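Local coordinates for plasmodium falciparum gamete antigen 27/25 (Plasmodium falciparum, PDB 1N81), which is a gametocyte protein essential for sexual development of the malaria parasite, with an unknown molecular function that may involve dimerization, at residues S27-L32 / N44-D49; M141-Y146 / V152-D157; V78-D83 / I166-I171. One frame throughout, in Å; residues are numbered along the deposited sequence.

In the fold
The three contacts are distributed over a single all-helical chain, and two of them, contacts 2 and 3, share helix 156-173. Contact 1 comes first along the sequence, joining helix 13-35 to the short helix 42-47 and the turn after it. Contact 3 ties helix 71-89 to helix 156-173 across 82 intervening residues, and contact 2, between helix 136-150 and the residues that lead into helix 156-173, is nested inside that loop. The centre of contact 3 lies about 16 and 17 Å from the centres of contacts 1 and 2. It touches both, so two short-range pairings are linked to the long-range one, by a probable hydrogen bond between S82 OG and L47 O and by packing of F143 on I166.

Contact 1 of 3, residues S27-L32 / N44-D49; sequences SDYIYL and NYALKD
Y29 spans the gap between helix 13-35 and the residues of helix 42-47 and the turn after it, its phenol meeting A46 and D49. The polar link is a hydrogen bond from OH of Y29 to the backbone O of A46, 2.9 Å long. The hydroxyl approaches that carbonyl at a C=O...donor angle of 115° and is tilted 31° from its plane. The backbone N of D49 binds the same A46 O, also at 2.9 Å, from the opposite face, so one oxygen serves both the turn and the tyrosine. The first torsion, chi1 -155°, keeps the ring anti to the backbone N of Y29 and lets its hydroxyl span the distance.

A water extends the polar group: it donates to Y29 OH at 3.0 Å and, weakly, to OD2 of D49. The stronger partner of that OD2 is S52 OG. D49 is the N-cap of helix 50-63, its carboxylate accepting from a backbone N of the first turn, a role to which the short, acidic side chain is well suited. The contact therefore sits at the junction between helix 42-47 and helix 50-63, against the long helix 13-35 of this all-helical fold.

Van der Waals contacts complete it. The small methyl of A46 lies 3.6 Å from Y29 OH, and CB of D49 is likewise 3.6 Å from Y29 OH. The apolar pair is Y29 CE2 with A46 CB, 4.3 Å apart. On the tyrosine's own helix, one turn on, CD2 of L32 lies over a face of the ring, offset toward its rim, while Y56 of helix 50-63 meets the ring edge-to-face and L85 of helix 71-89 adds further apolar packing.

Contact 2 of 3, residues M141-Y146 / V152-D157; sequences MLFDTY and VKFTDD
F143 of helix 136-150 and F154 form an edge-to-face pair, the rim of the first set against the face of the second. From CB, which sets out toward the residues 152-157, the F143 side chain turns with chi1 at -120°, roughly midway between two staggered positions, and this unusual rotation carries the ring edge onto its partner. Along the ring, CE1 faces elsewhere and packs on CD1 of I166 at 3.6 Å, a residue of helix 156-173. On the other branch CE2 makes the main contact. It stands 3.5 Å above the F154 plane, over the ring centre, and is therefore almost equally far from all six ring carbons, from 3.7 Å at F154 CE1 to 3.8 Å at F154 CG. The tip, CZ, reaches only one side of that face, 3.9 Å from F154 CE2.

The two planes are turned 88° against each other and the ring centroids are 4.9 Å apart, a T-shaped stack. CG of F154 stands anti to its own carbonyl carbon, beside the backbone N, which brings the ring to F143, and Y105 of helix 96-122 also meets this ring. F154 lies just ahead of T155, the N-cap of helix 156-173, so the pair closes the turn joining two consecutive helices of the bundle. Y159, edge-to-face with F143, and A162 add the first turns of that second helix. Phenylalanine suits both places: each ring is buried and asks for no hydrogen bond, and the pairing sets weakly positive C-H groups against an electron-rich pi face, giving a directional attraction that is partly electrostatic but needs no hydrogen-bonding group.

Contact 3 of 3, residues V78-D83 / I166-I171; sequences VNRISD and ISQFLI
Between residues 78-83 and 166-171, on helices 71-89 and 156-173, the nearest CA atoms, those of R80 and F169, are 8.6 Å apart, and long side chains bridge the interval. R80 does most of the work, its chain bent at chi3 (-61°) to turn the guanidinium toward the second helix. Its NH1 donates to OE1 of Q168 at 2.9 Å. The bond is bent, with an N-H...acceptor angle of 136°, and the amide oxygen sits somewhat off the guanidinium plane. Q168, extended beyond CG, is long enough to meet it, and its amide oxygen can accept the hydrogen bond.

F169 takes one face of the guanidinium: its CD1 is 3.5 Å from R80 NH2, and the ring is inclined 68° to the group, so the two touch without stacking. The same phenylalanine packs on I113 of helix 96-122 and I15 of helix 13-35.

The stronger partner of R80 is E22 of helix 13-35, a salt bridge through NE. An acid, a neutral amide and a ring all meet the buried guanidinium, whose charge the E22 carboxylate would be expected to balance while Q168 contributes an uncharged acceptor.

Contact 1 of 3, residues S27-L32 / N44-D49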
loop_
_atom_site.group_PDB
_atom_site.type_symbol
_atom_site.label_atom_id
_atom_site.label_comp_id
_atom_site.label_asym_id
_atom_site.label_seq_id
_atom_site.Cartn_x
_atom_site.Cartn_y
_atom_site.Cartn_z
ATOM N N SER A 27 4.190 7.735 4.765
ATOM C CA SER A 27 4.160 9.189 4.751
ATOM C C SER A 27 4.995 9.713 5.922
ATOM O O SER A 27 5.858 10.563 5.731
ATOM C CB SER A 27 2.719 9.678 4.858
ATOM O OG SER A 27 2.673 11.104 4.828
ATOM N N ASP A 28 4.754 9.198 7.129
ATOM C CA ASP A 28 5.530 9.631 8.295
ATOM C C ASP A 28 7.040 9.475 8.057
ATOM O O ASP A 28 7.833 10.385 8.307
ATOM C CB ASP A 28 5.177 8.817 9.559
ATOM C CG ASP A 28 3.779 9.119 10.097
ATOM O OD1 ASP A 28 3.136 10.101 9.673
ATOM O OD2 ASP A 28 3.320 8.351 10.957
ATOM N N TYR A 29 7.450 8.305 7.587
ATOM C CA TYR A 29 8.867 8.071 7.374
ATOM C C TYR A 29 9.444 9.005 6.315
ATOM O O TYR A 29 10.612 9.380 6.380
ATOM C CB TYR A 29 9.117 6.626 6.985
ATOM C CG TYR A 29 10.496 6.182 7.339
ATOM C CD1 TYR A 29 10.765 5.667 8.596
ATOM C CD2 TYR A 29 11.549 6.274 6.407
ATOM C CE1 TYR A 29 12.058 5.237 8.939
ATOM C CE2 TYR A 29 12.850 5.852 6.738
ATOM C CZ TYR A 29 13.093 5.335 8.008
ATOM O OH TYR A 29 14.356 4.909 8.361
ATOM N N ILE A 30 8.630 9.377 5.331
ATOM C CA ILE A 30 9.107 10.289 4.300
ATOM C C ILE A 30 9.297 11.659 4.945
ATOM O O ILE A 30 10.170 12.420 4.541
ATOM C CB ILE A 30 8.119 10.372 3.113
ATOM C CG1 ILE A 30 8.273 9.123 2.240
ATOM C CG2 ILE A 30 8.367 11.638 2.282
ATOM C CD1 ILE A 30 7.296 9.038 1.127
ATOM N N TYR A 31 8.484 11.968 5.950
ATOM C CA TYR A 31 8.636 13.241 6.642
ATOM C C TYR A 31 9.991 13.244 7.353
ATOM O O TYR A 31 10.717 14.228 7.316
ATOM C CB TYR A 31 7.546 13.441 7.676
ATOM C CG TYR A 31 7.638 14.788 8.360
ATOM C CD1 TYR A 31 7.085 15.919 7.782
ATOM C CD2 TYR A 31 8.305 14.929 9.576
ATOM C CE1 TYR A 31 7.190 17.160 8.400
ATOM C CE2 TYR A 31 8.416 16.167 10.200
ATOM C CZ TYR A 31 7.857 17.270 9.611
ATOM O OH TYR A 31 7.961 18.486 10.243
ATOM N N LEU A 32 10.326 12.133 7.998
ATOM C CA LEU A 32 11.606 12.002 8.679
ATOM C C LEU A 32 12.723 12.276 7.669
ATOM O O LEU A 32 13.618 13.095 7.905
ATOM C CB LEU A 32 11.776 10.579 9.242
ATOM C CG LEU A 32 13.175 10.240 9.770
ATOM C CD1 LEU A 32 13.458 11.140 11.011
ATOM C CD2 LEU A 32 13.282 8.748 10.132
ATOM N N ASN A 44 21.024 8.893 4.005
ATOM C CA ASN A 44 21.346 7.664 3.291
ATOM C C ASN A 44 21.089 6.448 4.136
ATOM O O ASN A 44 20.534 5.464 3.651
ATOM C CB ASN A 44 22.803 7.629 2.810
ATOM C CG ASN A 44 23.062 6.474 1.865
ATOM O OD1 ASN A 44 23.715 5.500 2.215
ATOM N ND2 ASN A 44 22.529 6.576 0.654
ATOM N N TYR A 45 21.484 6.517 5.403
ATOM C CA TYR A 45 21.302 5.383 6.312
ATOM C C TYR A 45 19.828 5.048 6.534
ATOM O O TYR A 45 19.446 3.870 6.571
ATOM C CB TYR A 45 21.951 5.653 7.677
ATOM C CG TYR A 45 21.832 4.475 8.620
ATOM C CD1 TYR A 45 22.527 3.295 8.377
ATOM C CD2 TYR A 45 20.998 4.532 9.743
ATOM C CE1 TYR A 45 22.392 2.202 9.224
ATOM C CE2 TYR A 45 20.857 3.452 10.591
ATOM C CZ TYR A 45 21.553 2.291 10.327
ATOM O OH TYR A 45 21.406 1.202 11.147
ATOM N N ALA A 46 19.014 6.080 6.716
ATOM C CA ALA A 46 17.580 5.881 6.935
ATOM C C ALA A 46 16.856 5.166 5.776
ATOM O O ALA A 46 15.977 4.338 6.021
ATOM C CB ALA A 46 16.924 7.208 7.197
ATOM N N LEU A 47 17.246 5.448 4.529
ATOM C CA LEU A 47 16.591 4.839 3.377
ATOM C C LEU A 47 16.414 3.336 3.537
ATOM O O LEU A 47 15.362 2.786 3.195
ATOM C CB LEU A 47 17.371 5.144 2.080
ATOM C CG LEU A 47 17.380 6.615 1.667
ATOM C CD1 LEU A 47 18.224 6.818 0.385
ATOM C CD2 LEU A 47 15.942 7.066 1.444
ATOM N N LYS A 48 17.422 2.659 4.060
ATOM C CA LYS A 48 17.278 1.218 4.234
ATOM C C LYS A 48 17.281 0.759 5.698
ATOM O O LYS A 48 17.544 -0.403 5.995
ATOM C CB LYS A 48 18.374 0.472 3.456
ATOM C CG LYS A 48 18.086 0.317 1.965
ATOM C CD LYS A 48 18.914 -0.824 1.373
ATOM C CE LYS A 48 18.645 -0.979 -0.106
ATOM N NZ LYS A 48 17.199 -1.241 -0.388
ATOM N N ASP A 49 16.992 1.666 6.621
ATOM C CA ASP A 49 16.957 1.298 8.048
ATOM C C ASP A 49 15.673 0.530 8.370
ATOM O O ASP A 49 14.695 1.119 8.843
ATOM C CB ASP A 49 17.002 2.551 8.891
ATOM C CG ASP A 49 17.080 2.251 10.360
ATOM O OD1 ASP A 49 16.991 1.056 10.777
ATOM O OD2 ASP A 49 17.235 3.246 11.080
HETATM O O HOH W 1 15.705 6.190 10.756
#

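Contact 2 of 3, residues M141-Y146 / V152-D157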
loop_
_atom_site.group_PDB
_atom_site.type_symbol
_atom_site.label_atom_id
_atom_site.label_comp_id
_atom_site.label_asym_id
_atom_site.label_seq_id
_atom_site.Cartn_x
_atom_site.Cartn_y
_atom_site.Cartn_z
ATOM N N MET A 141 -5.472 0.677 -15.839
ATOM C CA MET A 141 -6.632 1.529 -16.046
ATOM C C MET A 141 -7.036 2.257 -14.786
ATOM O O MET A 141 -7.325 3.458 -14.832
ATOM C CB MET A 141 -7.801 0.722 -16.617
ATOM C CG MET A 141 -7.592 0.405 -18.088
ATOM S SD MET A 141 -9.028 -0.388 -18.835
ATOM C CE MET A 141 -8.668 -2.030 -18.484
ATOM N N LEU A 142 -7.078 1.563 -13.654
ATOM C CA LEU A 142 -7.414 2.264 -12.421
ATOM C C LEU A 142 -6.375 3.373 -12.143
ATOM O O LEU A 142 -6.737 4.470 -11.674
ATOM C CB LEU A 142 -7.511 1.295 -11.241
ATOM C CG LEU A 142 -8.719 0.347 -11.256
ATOM C CD1 LEU A 142 -8.541 -0.703 -10.163
ATOM C CD2 LEU A 142 -10.032 1.124 -11.025
ATOM N N PHE A 143 -5.105 3.104 -12.471
ATOM C CA PHE A 143 -4.027 4.075 -12.284
ATOM C C PHE A 143 -4.222 5.321 -13.151
ATOM O O PHE A 143 -3.980 6.446 -12.698
ATOM C CB PHE A 143 -2.646 3.475 -12.623
ATOM C CG PHE A 143 -1.686 3.487 -11.467
ATOM C CD1 PHE A 143 -1.661 2.424 -10.556
ATOM C CD2 PHE A 143 -0.826 4.565 -11.270
ATOM C CE1 PHE A 143 -0.796 2.457 -9.469
ATOM C CE2 PHE A 143 0.053 4.597 -10.180
ATOM C CZ PHE A 143 0.063 3.545 -9.287
ATOM N N ASP A 144 -4.605 5.133 -14.409
ATOM C CA ASP A 144 -4.842 6.282 -15.282
ATOM C C ASP A 144 -5.884 7.211 -14.683
ATOM O O ASP A 144 -5.741 8.438 -14.697
ATOM C CB ASP A 144 -5.320 5.828 -16.652
ATOM C CG ASP A 144 -4.239 5.107 -17.405
ATOM O OD1 ASP A 144 -3.068 5.255 -16.995
ATOM O OD2 ASP A 144 -4.545 4.405 -18.391
ATOM N N THR A 145 -6.936 6.620 -14.142
ATOM C CA THR A 145 -8.004 7.413 -13.556
ATOM C C THR A 145 -7.594 8.197 -12.316
ATOM O O THR A 145 -7.881 9.395 -12.195
ATOM C CB THR A 145 -9.218 6.528 -13.211
ATOM O OG1 THR A 145 -9.619 5.824 -14.387
ATOM C CG2 THR A 145 -10.385 7.390 -12.766
ATOM N N TYR A 146 -6.901 7.545 -11.393
ATOM C CA TYR A 146 -6.524 8.243 -10.177
ATOM C C TYR A 146 -5.344 9.198 -10.289
ATOM O O TYR A 146 -5.290 10.167 -9.539
ATOM C CB TYR A 146 -6.367 7.252 -9.041
ATOM C CG TYR A 146 -7.679 6.615 -8.700
ATOM C CD1 TYR A 146 -7.894 5.261 -8.932
ATOM C CD2 TYR A 146 -8.724 7.372 -8.155
ATOM C CE1 TYR A 146 -9.110 4.668 -8.632
ATOM C CE2 TYR A 146 -9.954 6.790 -7.853
ATOM C CZ TYR A 146 -10.143 5.429 -8.092
ATOM O OH TYR A 146 -11.351 4.826 -7.775
ATOM N N VAL A 152 -1.255 13.844 -10.815
ATOM C CA VAL A 152 0.121 13.417 -10.613
ATOM C C VAL A 152 0.456 12.531 -11.790
ATOM O O VAL A 152 -0.447 12.058 -12.474
ATOM C CB VAL A 152 0.321 12.582 -9.303
ATOM C CG1 VAL A 152 0.141 13.445 -8.083
ATOM C CG2 VAL A 152 -0.655 11.432 -9.251
ATOM N N LYS A 153 1.746 12.325 -12.044
ATOM C CA LYS A 153 2.166 11.441 -13.112
ATOM C C LYS A 153 3.373 10.623 -12.655
ATOM O O LYS A 153 4.444 11.166 -12.386
ATOM C CB LYS A 153 2.536 12.226 -14.377
ATOM C CG LYS A 153 2.189 11.486 -15.683
ATOM C CD LYS A 153 2.463 9.983 -15.600
ATOM C CE LYS A 153 2.005 9.228 -16.850
ATOM N NZ LYS A 153 2.974 9.361 -17.975
ATOM N N PHE A 154 3.187 9.313 -12.552
ATOM C CA PHE A 154 4.250 8.414 -12.134
ATOM C C PHE A 154 5.140 8.219 -13.341
ATOM O O PHE A 154 4.646 8.254 -14.458
ATOM C CB PHE A 154 3.674 7.041 -11.759
ATOM C CG PHE A 154 3.046 6.980 -10.380
ATOM C CD1 PHE A 154 1.990 7.818 -10.034
ATOM C CD2 PHE A 154 3.516 6.066 -9.433
ATOM C CE1 PHE A 154 1.411 7.754 -8.763
ATOM C CE2 PHE A 154 2.952 5.990 -8.168
ATOM C CZ PHE A 154 1.896 6.836 -7.833
ATOM N N THR A 155 6.441 8.015 -13.136
ATOM C CA THR A 155 7.305 7.738 -14.278
ATOM C C THR A 155 7.012 6.272 -14.575
ATOM O O THR A 155 6.423 5.576 -13.740
ATOM C CB THR A 155 8.780 7.887 -13.938
ATOM O OG1 THR A 155 9.111 6.986 -12.881
ATOM C CG2 THR A 155 9.091 9.290 -13.522
ATOM N N ASP A 156 7.424 5.788 -15.738
ATOM C CA ASP A 156 7.160 4.396 -16.099
ATOM C C ASP A 156 7.748 3.428 -15.085
ATOM O O ASP A 156 7.181 2.360 -14.849
ATOM C CB ASP A 156 7.709 4.068 -17.496
ATOM C CG ASP A 156 7.136 4.971 -18.577
ATOM O OD1 ASP A 156 5.898 5.131 -18.629
ATOM O OD2 ASP A 156 7.925 5.522 -19.376
ATOM N N ASP A 157 8.884 3.783 -14.494
ATOM C CA ASP A 157 9.499 2.892 -13.519
ATOM C C ASP A 157 8.682 2.894 -12.242
ATOM O O ASP A 157 8.391 1.830 -11.690
ATOM C CB ASP A 157 10.935 3.309 -13.212
ATOM C CG ASP A 157 11.890 2.963 -14.334
ATOM O OD1 ASP A 157 11.673 1.921 -14.992
ATOM O OD2 ASP A 157 12.859 3.725 -14.543
#

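Contact 3 of 3, residues V78-D83 / I166-I171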
loop_
_atom_site.group_PDB
_atom_site.type_symbol
_atom_site.label_atom_id
_atom_site.label_comp_id
_atom_site.label_asym_id
_atom_site.label_seq_id
_atom_site.Cartn_x
_atom_site.Cartn_y
_atom_site.Cartn_z
ATOM N N VAL A 78 7.148 -3.494 5.519
ATOM C CA VAL A 78 8.430 -2.800 5.668
ATOM C C VAL A 78 9.170 -2.766 4.325
ATOM O O VAL A 78 9.697 -1.717 3.925
ATOM C CB VAL A 78 9.336 -3.478 6.715
ATOM C CG1 VAL A 78 10.715 -2.779 6.738
ATOM C CG2 VAL A 78 8.685 -3.390 8.099
ATOM N N ASN A 79 9.204 -3.906 3.636
ATOM C CA ASN A 79 9.873 -3.953 2.340
ATOM C C ASN A 79 9.266 -2.951 1.372
ATOM O O ASN A 79 9.985 -2.159 0.761
ATOM C CB ASN A 79 9.783 -5.346 1.696
ATOM C CG ASN A 79 10.590 -6.387 2.434
ATOM O OD1 ASN A 79 11.575 -6.064 3.074
ATOM N ND2 ASN A 79 10.182 -7.649 2.335
ATOM N N ARG A 80 7.942 -2.990 1.235
ATOM C CA ARG A 80 7.259 -2.083 0.306
ATOM C C ARG A 80 7.537 -0.627 0.661
ATOM O O ARG A 80 7.745 0.206 -0.218
ATOM C CB ARG A 80 5.739 -2.350 0.281
ATOM C CG ARG A 80 5.330 -3.586 -0.574
ATOM C CD ARG A 80 3.809 -3.612 -0.746
ATOM N NE ARG A 80 3.118 -3.719 0.543
ATOM C CZ ARG A 80 2.820 -4.870 1.130
ATOM N NH1 ARG A 80 3.157 -6.009 0.530
ATOM N NH2 ARG A 80 2.162 -4.884 2.293
ATOM N N ILE A 81 7.556 -0.319 1.950
ATOM C CA ILE A 81 7.802 1.052 2.358
ATOM C C ILE A 81 9.224 1.467 1.935
ATOM O O ILE A 81 9.415 2.510 1.307
ATOM C CB ILE A 81 7.616 1.221 3.890
ATOM C CG1 ILE A 81 6.110 1.222 4.256
ATOM C CG2 ILE A 81 8.280 2.505 4.342
ATOM C CD1 ILE A 81 5.819 1.228 5.822
ATOM N N SER A 82 10.216 0.644 2.264
ATOM C CA SER A 82 11.583 0.977 1.885
ATOM C C SER A 82 11.663 1.140 0.364
ATOM O O SER A 82 12.301 2.064 -0.129
ATOM C CB SER A 82 12.567 -0.100 2.355
ATOM O OG SER A 82 13.889 0.341 2.088
ATOM N N ASP A 83 11.000 0.271 -0.389
ATOM C CA ASP A 83 11.065 0.438 -1.832
ATOM C C ASP A 83 10.473 1.761 -2.300
ATOM O O ASP A 83 10.969 2.360 -3.249
ATOM C CB ASP A 83 10.404 -0.742 -2.542
ATOM C CG ASP A 83 11.203 -2.040 -2.367
ATOM O OD1 ASP A 83 12.381 -1.965 -1.929
ATOM O OD2 ASP A 83 10.666 -3.126 -2.669
ATOM N N ILE A 166 1.194 -3.460 -5.487
ATOM C CA ILE A 166 -0.242 -3.578 -5.379
ATOM C C ILE A 166 -0.653 -5.063 -5.390
ATOM O O ILE A 166 -1.409 -5.531 -4.514
ATOM C CB ILE A 166 -0.857 -2.809 -6.541
ATOM C CG1 ILE A 166 -0.764 -1.312 -6.229
ATOM C CG2 ILE A 166 -2.299 -3.277 -6.828
ATOM C CD1 ILE A 166 -1.249 -0.443 -7.391
ATOM N N SER A 167 -0.145 -5.796 -6.371
ATOM C CA SER A 167 -0.463 -7.219 -6.473
ATOM C C SER A 167 0.068 -7.909 -5.215
ATOM O O SER A 167 -0.641 -8.715 -4.598
ATOM C CB SER A 167 0.153 -7.829 -7.740
ATOM O OG SER A 167 -0.535 -7.374 -8.889
ATOM N N GLN A 168 1.280 -7.547 -4.798
ATOM C CA GLN A 168 1.857 -8.145 -3.596
ATOM C C GLN A 168 1.032 -7.848 -2.373
ATOM O O GLN A 168 0.773 -8.736 -1.558
ATOM C CB GLN A 168 3.277 -7.651 -3.320
ATOM C CG GLN A 168 3.862 -8.381 -2.122
ATOM C CD GLN A 168 5.212 -7.890 -1.741
ATOM O OE1 GLN A 168 5.355 -6.825 -1.145
ATOM N NE2 GLN A 168 6.235 -8.654 -2.103
ATOM N N PHE A 169 0.644 -6.584 -2.224
ATOM C CA PHE A 169 -0.159 -6.169 -1.083
ATOM C C PHE A 169 -1.480 -6.971 -1.011
ATOM O O PHE A 169 -1.876 -7.442 0.045
ATOM C CB PHE A 169 -0.479 -4.665 -1.182
ATOM C CG PHE A 169 -1.331 -4.147 -0.044
ATOM C CD1 PHE A 169 -0.753 -3.418 1.000
ATOM C CD2 PHE A 169 -2.705 -4.389 -0.022
ATOM C CE1 PHE A 169 -1.528 -2.922 2.071
ATOM C CE2 PHE A 169 -3.498 -3.908 1.032
ATOM C CZ PHE A 169 -2.898 -3.167 2.090
ATOM N N LEU A 170 -2.173 -7.102 -2.130
ATOM C CA LEU A 170 -3.438 -7.822 -2.125
ATOM C C LEU A 170 -3.253 -9.293 -1.683
ATOM O O LEU A 170 -3.950 -9.783 -0.792
ATOM C CB LEU A 170 -4.070 -7.735 -3.517
ATOM C CG LEU A 170 -4.559 -6.308 -3.819
ATOM C CD1 LEU A 170 -4.846 -6.174 -5.275
ATOM C CD2 LEU A 170 -5.790 -5.967 -3.007
ATOM N N ILE A 171 -2.295 -9.988 -2.282
ATOM C CA ILE A 171 -2.061 -11.384 -1.915
ATOM C C ILE A 171 -1.774 -11.520 -0.420
ATOM O O ILE A 171 -2.326 -12.373 0.236
ATOM C CB ILE A 171 -0.906 -11.985 -2.758
ATOM C CG1 ILE A 171 -1.361 -12.113 -4.209
ATOM C CG2 ILE A 171 -0.534 -13.378 -2.220
ATOM C CD1 ILE A 171 -0.228 -12.289 -5.203
#